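Local coordinates for protein MaoC-like dehydratase (Rhodospirillum rubrum, PDB 3EXZ) that probably acts as a hot-dog-fold lyase of the MaoC family, adding water to or removing it from an acyl thioester substrate, at residues A[53-58]-A[90-95]. Numbering follows the deposited sequence.
Sequences LAASGW and NPTRPG
Pro91 meets Ala54 through their CB atoms, 4.2 Å apart, and the same proline CB lies above one face of the Arg93 guanidinium, nearer its border. At Thr92 the backbone carries the contact: Ala55 N donates to Thr92 O at 2.8 Å with a nearly straight N-H (158°), and Ala54 CA adds a CA-H...O contact to that oxygen at 3.3 Å. The threonine's CB and CG2 pack on the methyl of Ala55, while its OG1 hydrogen-bonds Thr60. Arg93 starts away from 53-58, but a turn about the CB-CG bond (chi2 -66°) brings the guanidinium back. Arg93 NH1 then donates to Leu53 O at 3.2 Å, with the oxygen in the guanidinium plane and the donor above the carbonyl plane, and NH2 binds Phe50 O. A leucine in its place would probably leave the carbonyls of Leu53 and Phe50 without their guanidinium partners. Pro94 lays CG against Leu53 CD1 at 3.8 Å. The paired segments thus join the loop between strands 81-87 and 97-109 to the entry of helix 57-72, the central helix of the hot-dog fold, where Ser56 is N-cap; Ile26 of helix 23-33 packs on Ala55 and Pro94.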
loop_
_atom_site.group_PDB
_atom_site.type_symbol
_atom_site.label_atom_id
_atom_site.label_comp_id
_atom_site.label_asym_id
_atom_site.label_seq_id
_atom_site.Cartn_x
_atom_site.Cartn_y
_atom_site.Cartn_z
ATOM N N LEU A 53 -16.957 -10.207 -5.968
ATOM C CA LEU A 53 -16.239 -9.648 -4.837
ATOM C C LEU A 53 -14.733 -9.762 -5.032
ATOM O O LEU A 53 -14.225 -10.811 -5.429
ATOM C CB LEU A 53 -16.613 -10.374 -3.531
ATOM C CG LEU A 53 -17.109 -9.575 -2.307
ATOM C CD1 LEU A 53 -16.514 -10.180 -1.031
ATOM C CD2 LEU A 53 -16.735 -8.102 -2.431
ATOM N N ALA A 54 -14.029 -8.663 -4.801
ATOM C CA ALA A 54 -12.576 -8.678 -4.850
ATOM C C ALA A 54 -12.122 -7.875 -3.636
ATOM O O ALA A 54 -12.859 -7.027 -3.119
ATOM C CB ALA A 54 -12.041 -8.063 -6.125
ATOM N N ALA A 55 -10.931 -8.174 -3.141
ATOM C CA ALA A 55 -10.411 -7.443 -2.003
ATOM C C ALA A 55 -9.761 -6.153 -2.509
ATOM O O ALA A 55 -9.354 -6.052 -3.671
ATOM C CB ALA A 55 -9.372 -8.301 -1.256
ATOM N N SER A 56 -9.720 -5.148 -1.647
ATOM C CA SER A 56 -9.054 -3.897 -1.976
ATOM C C SER A 56 -7.553 -4.218 -2.179
ATOM O O SER A 56 -6.983 -5.056 -1.464
ATOM C CB SER A 56 -9.182 -2.928 -0.797
ATOM O OG SER A 56 -8.315 -1.816 -0.934
ATOM N N GLY A 57 -6.929 -3.570 -3.162
ATOM C CA GLY A 57 -5.507 -3.750 -3.395
ATOM C C GLY A 57 -4.769 -3.386 -2.106
ATOM O O GLY A 57 -3.724 -3.970 -1.800
ATOM N N TRP A 58 -5.333 -2.450 -1.330
ATOM C CA TRP A 58 -4.725 -2.009 -0.070
ATOM C C TRP A 58 -4.892 -3.018 1.057
ATOM O O TRP A 58 -4.135 -3.015 2.027
ATOM C CB TRP A 58 -5.264 -0.632 0.299
ATOM C CG TRP A 58 -4.958 0.324 -0.785
ATOM C CD1 TRP A 58 -5.840 0.862 -1.681
ATOM C CD2 TRP A 58 -3.665 0.799 -1.153
ATOM N NE1 TRP A 58 -5.173 1.658 -2.580
ATOM C CE2 TRP A 58 -3.835 1.648 -2.272
ATOM C CE3 TRP A 58 -2.377 0.626 -0.626
ATOM C CZ2 TRP A 58 -2.760 2.293 -2.896
ATOM C CZ3 TRP A 58 -1.305 1.269 -1.247
ATOM C CH2 TRP A 58 -1.505 2.093 -2.367
ATOM N N ASN A 90 -3.692 -9.589 -10.778
ATOM C CA ASN A 90 -4.957 -10.297 -10.690
ATOM C C ASN A 90 -5.665 -9.941 -9.386
ATOM O O ASN A 90 -5.030 -9.657 -8.366
ATOM C CB ASN A 90 -4.762 -11.818 -10.779
ATOM C CG ASN A 90 -4.067 -12.249 -12.064
ATOM O OD1 ASN A 90 -2.841 -12.202 -12.170
ATOM N ND2 ASN A 90 -4.854 -12.658 -13.056
ATOM N N PRO A 91 -7.007 -9.918 -9.418
ATOM C CA PRO A 91 -7.821 -9.596 -8.244
ATOM C C PRO A 91 -7.597 -10.632 -7.150
ATOM O O PRO A 91 -7.230 -11.772 -7.444
ATOM C CB PRO A 91 -9.256 -9.694 -8.769
ATOM C CG PRO A 91 -9.136 -9.433 -10.232
ATOM C CD PRO A 91 -7.847 -10.118 -10.613
ATOM N N THR A 92 -7.794 -10.229 -5.895
ATOM C CA THR A 92 -7.707 -11.165 -4.772
ATOM C C THR A 92 -9.168 -11.496 -4.468
ATOM O O THR A 92 -9.993 -10.608 -4.243
ATOM C CB THR A 92 -7.057 -10.564 -3.533
ATOM O OG1 THR A 92 -5.677 -10.314 -3.816
ATOM C CG2 THR A 92 -7.161 -11.545 -2.351
ATOM N N ARG A 93 -9.470 -12.784 -4.431
ATOM C CA ARG A 93 -10.823 -13.300 -4.251
ATOM C C ARG A 93 -11.063 -13.966 -2.922
ATOM O O ARG A 93 -10.122 -14.479 -2.315
ATOM C CB ARG A 93 -11.108 -14.338 -5.320
ATOM C CG ARG A 93 -10.862 -13.921 -6.768
ATOM C CD ARG A 93 -11.837 -12.837 -7.180
ATOM N NE ARG A 93 -11.732 -12.504 -8.600
ATOM C CZ ARG A 93 -12.493 -11.602 -9.213
ATOM N NH1 ARG A 93 -13.414 -10.936 -8.528
ATOM N NH2 ARG A 93 -12.348 -11.379 -10.512
ATOM N N PRO A 94 -12.334 -14.005 -2.464
ATOM C CA PRO A 94 -12.706 -14.651 -1.199
ATOM C C PRO A 94 -12.361 -16.131 -1.420
ATOM O O PRO A 94 -12.596 -16.669 -2.517
ATOM C CB PRO A 94 -14.218 -14.448 -1.117
ATOM C CG PRO A 94 -14.486 -13.258 -1.967
ATOM C CD PRO A 94 -13.491 -13.342 -3.097
ATOM N N GLY A 95 -11.825 -16.789 -0.395
ATOM C CA GLY A 95 -11.451 -18.193 -0.481
ATOM C C GLY A 95 -10.012 -18.404 -0.932
ATOM O O GLY A 95 -9.503 -19.527 -0.892
#